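PDB 3HVN: hemolysin from Streptococcus suis, which probably forms oligomeric pores in cholesterol-containing host membranes after a large conformational change, lysing the target cells. Local coordinates for residues I37-F41 against S241-F246; G72-R78 against T385-N391; S277-E283 against S318-F324. The protein carries 1 engineered substitution. All blocks are in the same frame, centred on the assembly; numbering follows the deposited sequence.

The three contacts are spread along a rod-shaped molecule and none touches another. Interaction 1 lies toward one end, 43 Å between centres from interaction 3 and 62 Å from interaction 2. It joins two short helices through a proline, two phenylalanine rings and one weak polar bond, and is partly buried. Interactions 2 and 3 are both antiparallel strand pairs, held by regular backbone bonding, but they belong to different sheets. Residues 72-78 with 385-391 are partly buried and bring arginines, threonines and a histidine to the sheet faces; residues 277-283 with 318-324 are mostly buried, with large apolar side chains against helices. In sequence, interaction 3 is nested between the two strands of interaction 2.

Interaction 1: residues I37-F41 against S241-F246; sequences INQYF and SPSKLF
OD1 of N38 reaches the backbone of the other helix at S243 N, 3.2 Å away, but the N-H points poorly at it (132° at the hydrogen) and the bond is weak. The amide gets there because CG stands anti to its own carbonyl carbon (chi1 -64°), which sends the group across the start of helix 242-245. S243 donates from the first turn, where backbone N-H groups have no partner further back in the helix. The other branch, ND2, lies beside S241 CB at 3.5 Å; OD1 itself also passes P242 CD.

The apolar half is built round P242. Its CB sits over one face of the F41 ring, 3.9 Å from the centroid and displaced toward the rim, a CH-pi contact. The ring then meets F246 rim to rim, CE2 to CE1 at 3.5 Å, with the planes turned 43° apart. I37 CG2 adds a looser touch on P242 CB.

Helix 37-43, at the start of the modelled chain, thus rests on the short helix 242-245 that follows strand 221-236. V368, just past the end of strand 359-367, packs on both F41 and L245, and L255 lies against F246.

Interaction 2: residues G72-R78 against T385-N391; sequences GRFVVLR and TTSTVHN
Two long strands of the mixed sheet, 73-88 and 376-401, run antiparallel here, their short segments 4.3 Å apart at the axes and 159° between directions. F74, V76 and R78 form the hydrogen-bonded pairs with H390, T388 and T386, while R73, V75 and L77 face N391, V389 and S387 in the non-hydrogen-bonded ones. V76 N to T388 O is the straightest of the six bonds, 2.8 Å long with 170° at the hydrogen and the donor in the carbonyl plane. By contrast, F74 N approaches H390 O from above the carbonyl plane.

On the face carrying F74, V76, T388 and H390, the imidazole carries much of the packing. Its CG stands anti to the carbonyl carbon (chi1 -54°), and the ring reaches across the strands to bring an edge against V76 CG2, which is 3.4 Å from H390 NE2. H390 CD2 in turn meets the edge of the F74 ring, at CD2, 3.8 Å away. Y416 of strand 404-416 packs on both F74 and V76. Further along, the extended R78 side chain leads away from the pair to a salt bridge with E422 and a hydrogen bond with Y416.

On the other face R73 lies alongside N391, pointing the same way. Its aliphatic CD touches V389 CG2 at 3.7 Å, and N391 OD1 is 3.6 Å from R73 CG. V75 and L77 also bond through their backbones to M68 and T66, so strand 73-88 pairs on its other edge with strand 66-70, the two joined as a hairpin by a tight turn containing G72. The long, narrow sheet that results is characteristic of the elongated second domain of cholesterol-dependent cytolysins, which leads to the C-terminal beta sandwich.

Interaction 3: residues S277-E283 against S318-F324; sequences SMFIKLE and SFSAYIF
M278, I280 and A321 line the tightly buried face of this antiparallel pair, which belongs to the central sheet of the pore-forming domain of cholesterol-dependent cytolysins. As in relatives, the helices between the two strands probably unfold into a membrane hairpin. M278 CG lies alongside I323 CG2 at 3.5 Å, and I280 CG2 touches both A321 CB and F319 CD1, at 3.8 Å each. Helix 339-350 closes over this side, with L342 on I280 and F319, and I323 lies near a bound hexafluoropropanol.

The opposite face is packed at one end and looser at the other. S277 CB sits over one face of the F324 ring, a CH-pi contact 3.6 Å from the centroid and offset toward the rim. F279 meets F324 through CE1 atoms 4.0 Å apart, at the edge of the F279 ring, and F201 and I204 of helix 201-208 press on F279. Toward the other end the residues become polar. K281 bends at chi2 and chi3, which brings CE beside S320 OG, itself bonded to L208 O; NZ makes a long salt bridge with E283 OE2.

E283 and S318, both partly exposed, form the solvent side. There E283 O accepts twice, from S318 N at 2.8 Å and from S318 OG at 3.1 Å. The backbone donor comes nearly along the C=O axis, whereas the hydroxyl stands 52° out of the carbonyl plane.

Interaction 1: residues I37-F41 against S241-F246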
loop_
_atom_site.group_PDB
_atom_site.type_symbol
_atom_site.label_atom_id
_atom_site.label_comp_id
_atom_site.label_asym_id
_atom_site.label_seq_id
_atom_site.Cartn_x
_atom_site.Cartn_y
_atom_site.Cartn_z
ATOM N N ILE A 37 14.370 12.693 -43.333
ATOM C CA ILE A 37 14.217 12.739 -41.882
ATOM C C ILE A 37 14.503 11.383 -41.237
ATOM O O ILE A 37 15.226 11.294 -40.239
ATOM C CB ILE A 37 12.801 13.208 -41.484
ATOM C CG1 ILE A 37 12.666 14.722 -41.663
ATOM C CG2 ILE A 37 12.496 12.828 -40.050
ATOM C CD1 ILE A 37 12.659 15.178 -43.105
ATOM N N ASN A 38 13.931 10.330 -41.814
ATOM C CA ASN A 38 14.118 8.977 -41.305
ATOM C C ASN A 38 15.591 8.639 -41.107
ATOM O O ASN A 38 15.960 7.983 -40.135
ATOM C CB ASN A 38 13.465 7.954 -42.236
ATOM C CG ASN A 38 11.958 8.106 -42.304
ATOM O OD1 ASN A 38 11.401 9.105 -41.850
ATOM N ND2 ASN A 38 11.288 7.111 -42.874
ATOM N N GLN A 39 16.427 9.095 -42.033
ATOM C CA GLN A 39 17.864 8.871 -41.946
ATOM C C GLN A 39 18.437 9.542 -40.702
ATOM O O GLN A 39 19.222 8.942 -39.966
ATOM C CB GLN A 39 18.560 9.395 -43.203
ATOM C CG GLN A 39 18.112 8.706 -44.482
ATOM C CD GLN A 39 18.567 9.437 -45.729
ATOM O OE1 GLN A 39 18.981 10.595 -45.668
ATOM N NE2 GLN A 39 18.486 8.765 -46.872
ATOM N N TYR A 40 18.038 10.788 -40.472
ATOM C CA TYR A 40 18.474 11.521 -39.290
ATOM C C TYR A 40 17.968 10.842 -38.021
ATOM O O TYR A 40 18.694 10.742 -37.030
ATOM C CB TYR A 40 17.997 12.973 -39.342
ATOM C CG TYR A 40 18.346 13.773 -38.106
ATOM C CD1 TYR A 40 19.663 14.105 -37.820
ATOM C CD2 TYR A 40 17.357 14.198 -37.228
ATOM C CE1 TYR A 40 19.988 14.836 -36.692
ATOM C CE2 TYR A 40 17.672 14.930 -36.098
ATOM C CZ TYR A 40 18.988 15.246 -35.835
ATOM O OH TYR A 40 19.305 15.974 -34.712
ATOM N N PHE A 41 16.724 10.374 -38.054
ATOM C CA PHE A 41 16.178 9.630 -36.923
ATOM C C PHE A 41 16.981 8.360 -36.664
ATOM O O PHE A 41 17.241 8.003 -35.515
ATOM C CB PHE A 41 14.702 9.297 -37.140
ATOM C CG PHE A 41 13.762 10.290 -36.522
ATOM C CD1 PHE A 41 13.472 10.237 -35.169
ATOM C CD2 PHE A 41 13.169 11.276 -37.290
ATOM C CE1 PHE A 41 12.609 11.150 -34.594
ATOM C CE2 PHE A 41 12.304 12.191 -36.721
ATOM C CZ PHE A 41 12.024 12.128 -35.372
ATOM N N SER A 241 6.643 5.191 -39.949
ATOM C CA SER A 241 7.841 6.005 -40.114
ATOM C C SER A 241 7.664 7.399 -39.518
ATOM O O SER A 241 6.559 7.949 -39.516
ATOM C CB SER A 241 8.210 6.117 -41.596
ATOM O OG SER A 241 8.470 4.844 -42.158
ATOM N N PRO A 242 8.762 7.973 -39.005
ATOM C CA PRO A 242 8.754 9.352 -38.505
ATOM C C PRO A 242 8.196 10.294 -39.565
ATOM O O PRO A 242 7.518 11.267 -39.238
ATOM C CB PRO A 242 10.237 9.641 -38.267
ATOM C CG PRO A 242 10.835 8.306 -37.988
ATOM C CD PRO A 242 10.081 7.334 -38.850
ATOM N N SER A 243 8.486 9.994 -40.827
ATOM C CA SER A 243 7.936 10.753 -41.941
ATOM C C SER A 243 6.419 10.624 -41.954
ATOM O O SER A 243 5.703 11.609 -42.140
ATOM C CB SER A 243 8.520 10.258 -43.266
ATOM O OG SER A 243 8.247 8.882 -43.462
ATOM N N LYS A 244 5.933 9.403 -41.756
ATOM C CA LYS A 244 4.500 9.158 -41.654
ATOM C C LYS A 244 3.924 9.931 -40.475
ATOM O O LYS A 244 2.784 10.393 -40.519
ATOM C CB LYS A 244 4.212 7.665 -41.488
ATOM C CG LYS A 244 2.749 7.348 -41.217
ATOM C CD LYS A 244 2.568 5.924 -40.722
ATOM C CE LYS A 244 1.132 5.673 -40.286
ATOM N NZ LYS A 244 0.963 4.329 -39.667
ATOM N N LEU A 245 4.721 10.066 -39.419
ATOM C CA LEU A 245 4.293 10.810 -38.239
ATOM C C LEU A 245 4.173 12.305 -38.536
ATOM O O LEU A 245 3.082 12.876 -38.466
ATOM C CB LEU A 245 5.258 10.577 -37.075
ATOM C CG LEU A 245 4.819 11.137 -35.721
ATOM C CD1 LEU A 245 3.453 10.592 -35.334
ATOM C CD2 LEU A 245 5.848 10.821 -34.647
ATOM N N PHE A 246 5.297 12.933 -38.867
ATOM C CA PHE A 246 5.312 14.357 -39.182
ATOM C C PHE A 246 4.432 14.671 -40.387
ATOM O O PHE A 246 3.914 15.779 -40.517
ATOM C CB PHE A 246 6.742 14.840 -39.436
ATOM C CG PHE A 246 7.600 14.872 -38.205
ATOM C CD1 PHE A 246 8.452 13.822 -37.908
ATOM C CD2 PHE A 246 7.556 15.956 -37.343
ATOM C CE1 PHE A 246 9.243 13.850 -36.776
ATOM C CE2 PHE A 246 8.344 15.990 -36.209
ATOM C CZ PHE A 246 9.190 14.936 -35.926
#

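Interaction 2: residues G72-R78 against T385-N391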
loop_
_atom_site.group_PDB
_atom_site.type_symbol
_atom_site.label_atom_id
_atom_site.label_comp_id
_atom_site.label_asym_id
_atom_site.label_seq_id
_atom_site.Cartn_x
_atom_site.Cartn_y
_atom_site.Cartn_z
ATOM N N GLY A 72 0.213 -2.109 30.155
ATOM C CA GLY A 72 0.219 -3.553 30.313
ATOM C C GLY A 72 0.534 -4.287 29.024
ATOM O O GLY A 72 0.291 -5.491 28.903
ATOM N N ARG A 73 1.080 -3.558 28.055
ATOM C CA ARG A 73 1.439 -4.138 26.768
ATOM C C ARG A 73 2.896 -3.847 26.427
ATOM O O ARG A 73 3.489 -2.904 26.953
ATOM C CB ARG A 73 0.526 -3.598 25.666
ATOM C CG ARG A 73 -0.955 -3.806 25.928
ATOM C CD ARG A 73 -1.798 -3.204 24.816
ATOM N NE ARG A 73 -3.228 -3.323 25.086
ATOM C CZ ARG A 73 -4.181 -2.879 24.273
ATOM N NH1 ARG A 73 -3.858 -2.282 23.134
ATOM N NH2 ARG A 73 -5.457 -3.031 24.599
ATOM N N PHE A 74 3.468 -4.660 25.546
ATOM C CA PHE A 74 4.849 -4.469 25.117
ATOM C C PHE A 74 4.916 -4.112 23.636
ATOM O O PHE A 74 4.490 -4.889 22.779
ATOM C CB PHE A 74 5.682 -5.719 25.404
ATOM C CG PHE A 74 7.158 -5.525 25.196
ATOM C CD1 PHE A 74 7.871 -4.641 25.989
ATOM C CD2 PHE A 74 7.833 -6.229 24.214
ATOM C CE1 PHE A 74 9.228 -4.459 25.802
ATOM C CE2 PHE A 74 9.192 -6.052 24.024
ATOM C CZ PHE A 74 9.889 -5.166 24.819
ATOM N N VAL A 75 5.447 -2.929 23.346
ATOM C CA VAL A 75 5.556 -2.443 21.977
ATOM C C VAL A 75 6.949 -2.684 21.404
ATOM O O VAL A 75 7.915 -2.025 21.790
ATOM C CB VAL A 75 5.229 -0.940 21.884
ATOM C CG1 VAL A 75 5.522 -0.417 20.485
ATOM C CG2 VAL A 75 3.778 -0.688 22.263
ATOM N N VAL A 76 7.042 -3.639 20.485
ATOM C CA VAL A 76 8.289 -3.925 19.791
ATOM C C VAL A 76 8.356 -3.124 18.497
ATOM O O VAL A 76 7.647 -3.421 17.535
ATOM C CB VAL A 76 8.421 -5.423 19.459
ATOM C CG1 VAL A 76 9.672 -5.675 18.631
ATOM C CG2 VAL A 76 8.444 -6.248 20.734
ATOM N N LEU A 77 9.206 -2.104 18.486
ATOM C CA LEU A 77 9.362 -1.251 17.316
ATOM C C LEU A 77 10.579 -1.670 16.497
ATOM O O LEU A 77 11.720 -1.556 16.954
ATOM C CB LEU A 77 9.473 0.218 17.736
ATOM C CG LEU A 77 9.392 1.278 16.633
ATOM C CD1 LEU A 77 8.965 2.620 17.207
ATOM C CD2 LEU A 77 10.714 1.404 15.887
ATOM N N ARG A 78 10.321 -2.158 15.288
ATOM C CA ARG A 78 11.379 -2.581 14.378
ATOM C C ARG A 78 11.265 -1.861 13.039
ATOM O O ARG A 78 10.343 -2.115 12.265
ATOM C CB ARG A 78 11.323 -4.094 14.151
ATOM C CG ARG A 78 11.467 -4.930 15.410
ATOM C CD ARG A 78 11.493 -6.412 15.073
ATOM N NE ARG A 78 11.547 -7.251 16.266
ATOM C CZ ARG A 78 11.616 -8.579 16.241
ATOM N NH1 ARG A 78 11.642 -9.222 15.081
ATOM N NH2 ARG A 78 11.660 -9.265 17.375
ATOM N N THR A 385 8.706 0.676 8.943
ATOM C CA THR A 385 8.578 0.662 10.393
ATOM C C THR A 385 7.434 -0.245 10.828
ATOM O O THR A 385 6.263 0.088 10.649
ATOM C CB THR A 385 8.334 2.077 10.950
ATOM O OG1 THR A 385 9.265 2.995 10.362
ATOM C CG2 THR A 385 8.499 2.088 12.462
ATOM N N THR A 386 7.781 -1.395 11.397
ATOM C CA THR A 386 6.781 -2.338 11.880
ATOM C C THR A 386 6.880 -2.524 13.392
ATOM O O THR A 386 7.955 -2.794 13.929
ATOM C CB THR A 386 6.900 -3.706 11.175
ATOM O OG1 THR A 386 5.964 -4.626 11.749
ATOM C CG2 THR A 386 8.308 -4.265 11.316
ATOM N N SER A 387 5.749 -2.367 14.074
ATOM C CA SER A 387 5.693 -2.540 15.520
ATOM C C SER A 387 4.840 -3.750 15.876
ATOM O O SER A 387 4.044 -4.217 15.062
ATOM C CB SER A 387 5.133 -1.284 16.190
ATOM O OG SER A 387 3.800 -1.035 15.774
ATOM N N THR A 388 5.009 -4.256 17.093
ATOM C CA THR A 388 4.256 -5.421 17.541
ATOM C C THR A 388 3.823 -5.271 18.995
ATOM O O THR A 388 4.614 -4.872 19.847
ATOM C CB THR A 388 5.081 -6.712 17.390
ATOM O OG1 THR A 388 5.677 -6.752 16.088
ATOM C CG2 THR A 388 4.197 -7.935 17.580
ATOM N N VAL A 389 2.566 -5.593 19.277
ATOM C CA VAL A 389 2.046 -5.483 20.636
ATOM C C VAL A 389 2.026 -6.837 21.339
ATOM O O VAL A 389 1.585 -7.837 20.771
ATOM C CB VAL A 389 0.632 -4.867 20.657
ATOM C CG1 VAL A 389 -0.343 -5.738 19.882
ATOM C CG2 VAL A 389 0.160 -4.670 22.090
ATOM N N HIS A 390 2.514 -6.865 22.575
ATOM C CA HIS A 390 2.528 -8.090 23.364
ATOM C C HIS A 390 1.853 -7.873 24.715
ATOM O O HIS A 390 2.424 -7.256 25.614
ATOM C CB HIS A 390 3.961 -8.592 23.550
ATOM C CG HIS A 390 4.708 -8.772 22.265
ATOM N ND1 HIS A 390 4.551 -9.881 21.461
ATOM C CD2 HIS A 390 5.613 -7.982 21.642
ATOM C CE1 HIS A 390 5.328 -9.768 20.400
ATOM N NE2 HIS A 390 5.984 -8.624 20.484
ATOM N N ASN A 391 0.635 -8.387 24.846
ATOM C CA ASN A 391 -0.174 -8.177 26.043
ATOM C C ASN A 391 0.439 -8.749 27.317
ATOM O O ASN A 391 1.302 -9.625 27.269
ATOM C CB ASN A 391 -1.575 -8.762 25.846
ATOM C CG ASN A 391 -2.373 -8.022 24.793
ATOM O OD1 ASN A 391 -2.034 -6.901 24.414
ATOM N ND2 ASN A 391 -3.445 -8.644 24.318
#

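Interaction 3: residues S277-E283 against S318-F324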
loop_
_atom_site.group_PDB
_atom_site.type_symbol
_atom_site.label_atom_id
_atom_site.label_comp_id
_atom_site.label_asym_id
_atom_site.label_seq_id
_atom_site.Cartn_x
_atom_site.Cartn_y
_atom_site.Cartn_z
ATOM N N SER A 277 -10.032 8.341 -11.898
ATOM C CA SER A 277 -8.871 8.108 -11.047
ATOM C C SER A 277 -9.168 8.507 -9.608
ATOM O O SER A 277 -9.616 9.626 -9.341
ATOM C CB SER A 277 -7.650 8.865 -11.570
ATOM O OG SER A 277 -6.474 8.465 -10.887
ATOM N N MET A 278 -8.918 7.584 -8.685
ATOM C CA MET A 278 -9.221 7.814 -7.278
ATOM C C MET A 278 -8.054 7.424 -6.378
ATOM O O MET A 278 -7.832 6.243 -6.116
ATOM C CB MET A 278 -10.473 7.032 -6.879
ATOM C CG MET A 278 -10.937 7.275 -5.455
ATOM S SD MET A 278 -12.382 6.281 -5.039
ATOM C CE MET A 278 -13.463 6.670 -6.413
ATOM N N PHE A 279 -7.311 8.420 -5.906
ATOM C CA PHE A 279 -6.199 8.171 -4.996
ATOM C C PHE A 279 -6.668 8.241 -3.547
ATOM O O PHE A 279 -6.938 9.321 -3.024
ATOM C CB PHE A 279 -5.067 9.170 -5.244
ATOM C CG PHE A 279 -4.362 8.966 -6.553
ATOM C CD1 PHE A 279 -4.911 9.444 -7.731
ATOM C CD2 PHE A 279 -3.154 8.292 -6.608
ATOM C CE1 PHE A 279 -4.268 9.255 -8.938
ATOM C CE2 PHE A 279 -2.504 8.102 -7.813
ATOM C CZ PHE A 279 -3.063 8.583 -8.979
ATOM N N ILE A 280 -6.762 7.081 -2.905
ATOM C CA ILE A 280 -7.329 7.001 -1.563
ATOM C C ILE A 280 -6.269 6.762 -0.494
ATOM O O ILE A 280 -5.362 5.949 -0.671
ATOM C CB ILE A 280 -8.385 5.885 -1.473
ATOM C CG1 ILE A 280 -9.192 5.806 -2.770
ATOM C CG2 ILE A 280 -9.297 6.112 -0.278
ATOM C CD1 ILE A 280 -10.218 4.697 -2.782
ATOM N N LYS A 281 -6.395 7.479 0.619
ATOM C CA LYS A 281 -5.502 7.303 1.758
ATOM C C LYS A 281 -6.272 6.695 2.924
ATOM O O LYS A 281 -7.253 7.272 3.397
ATOM C CB LYS A 281 -4.882 8.643 2.165
ATOM C CG LYS A 281 -3.807 8.546 3.240
ATOM C CD LYS A 281 -4.405 8.456 4.638
ATOM C CE LYS A 281 -5.065 9.761 5.046
ATOM N NZ LYS A 281 -5.646 9.687 6.414
ATOM N N LEU A 282 -5.824 5.531 3.386
ATOM C CA LEU A 282 -6.502 4.832 4.475
ATOM C C LEU A 282 -5.634 4.757 5.725
ATOM O O LEU A 282 -4.585 4.118 5.719
ATOM C CB LEU A 282 -6.895 3.417 4.044
ATOM C CG LEU A 282 -8.049 3.251 3.054
ATOM C CD1 LEU A 282 -7.678 3.798 1.685
ATOM C CD2 LEU A 282 -8.443 1.787 2.954
ATOM N N GLU A 283 -6.076 5.403 6.800
ATOM C CA GLU A 283 -5.349 5.328 8.062
ATOM C C GLU A 283 -6.140 4.592 9.141
ATOM O O GLU A 283 -7.367 4.740 9.253
ATOM C CB GLU A 283 -4.933 6.720 8.552
ATOM C CG GLU A 283 -6.076 7.575 9.064
ATOM C CD GLU A 283 -5.606 8.658 10.016
ATOM O OE1 GLU A 283 -4.500 8.517 10.579
ATOM O OE2 GLU A 283 -6.347 9.646 10.207
ATOM N N SER A 318 -10.092 5.392 9.042
ATOM C CA SER A 318 -10.360 6.769 8.647
ATOM C C SER A 318 -9.628 7.070 7.347
ATOM O O SER A 318 -8.417 6.873 7.247
ATOM C CB SER A 318 -9.942 7.745 9.750
ATOM O OG SER A 318 -8.708 7.366 10.331
ATOM N N PHE A 319 -10.366 7.539 6.345
ATOM C CA PHE A 319 -9.800 7.691 5.011
ATOM C C PHE A 319 -9.860 9.124 4.494
ATOM O O PHE A 319 -10.567 9.971 5.040
ATOM C CB PHE A 319 -10.517 6.768 4.025
ATOM C CG PHE A 319 -11.738 7.381 3.403
ATOM C CD1 PHE A 319 -11.696 7.883 2.112
ATOM C CD2 PHE A 319 -12.926 7.463 4.110
ATOM C CE1 PHE A 319 -12.817 8.450 1.536
ATOM C CE2 PHE A 319 -14.051 8.031 3.539
ATOM C CZ PHE A 319 -13.996 8.524 2.251
ATOM N N SER A 320 -9.105 9.376 3.430
ATOM C CA SER A 320 -9.152 10.648 2.722
ATOM C C SER A 320 -8.801 10.402 1.260
ATOM O O SER A 320 -7.706 9.932 0.946
ATOM C CB SER A 320 -8.186 11.656 3.344
ATOM O OG SER A 320 -6.842 11.245 3.175
ATOM N N ALA A 321 -9.734 10.714 0.367
ATOM C CA ALA A 321 -9.573 10.377 -1.042
ATOM C C ALA A 321 -9.542 11.592 -1.965
ATOM O O ALA A 321 -10.318 12.537 -1.804
ATOM C CB ALA A 321 -10.663 9.406 -1.481
ATOM N N TYR A 322 -8.630 11.550 -2.932
ATOM C CA TYR A 322 -8.557 12.546 -3.990
ATOM C C TYR A 322 -9.032 11.898 -5.285
ATOM O O TYR A 322 -8.365 11.015 -5.826
ATOM C CB TYR A 322 -7.121 13.049 -4.147
ATOM C CG TYR A 322 -6.922 14.030 -5.281
ATOM C CD1 TYR A 322 -6.708 13.587 -6.579
ATOM C CD2 TYR A 322 -6.939 15.399 -5.052
ATOM C CE1 TYR A 322 -6.522 14.479 -7.619
ATOM C CE2 TYR A 322 -6.754 16.299 -6.084
ATOM C CZ TYR A 322 -6.546 15.834 -7.366
ATOM O OH TYR A 322 -6.361 16.726 -8.396
ATOM N N ILE A 323 -10.190 12.332 -5.775
ATOM C CA ILE A 323 -10.797 11.703 -6.942
ATOM C C ILE A 323 -10.939 12.672 -8.110
ATOM O O ILE A 323 -11.115 13.876 -7.914
ATOM C CB ILE A 323 -12.184 11.103 -6.599
ATOM C CG1 ILE A 323 -13.293 12.151 -6.746
ATOM C CG2 ILE A 323 -12.182 10.515 -5.196
ATOM C CD1 ILE A 323 -13.962 12.161 -8.109
ATOM N N PHE A 324 -10.857 12.140 -9.325
ATOM C CA PHE A 324 -11.134 12.933 -10.519
ATOM C C PHE A 324 -11.533 12.056 -11.704
ATOM O O PHE A 324 -10.963 10.985 -11.924
ATOM C CB PHE A 324 -9.954 13.846 -10.876
ATOM C CG PHE A 324 -8.695 13.111 -11.239
ATOM C CD1 PHE A 324 -7.771 12.771 -10.265
ATOM C CD2 PHE A 324 -8.427 12.777 -12.556
ATOM C CE1 PHE A 324 -6.608 12.102 -10.599
ATOM C CE2 PHE A 324 -7.267 12.108 -12.895
ATOM C CZ PHE A 324 -6.354 11.772 -11.915
#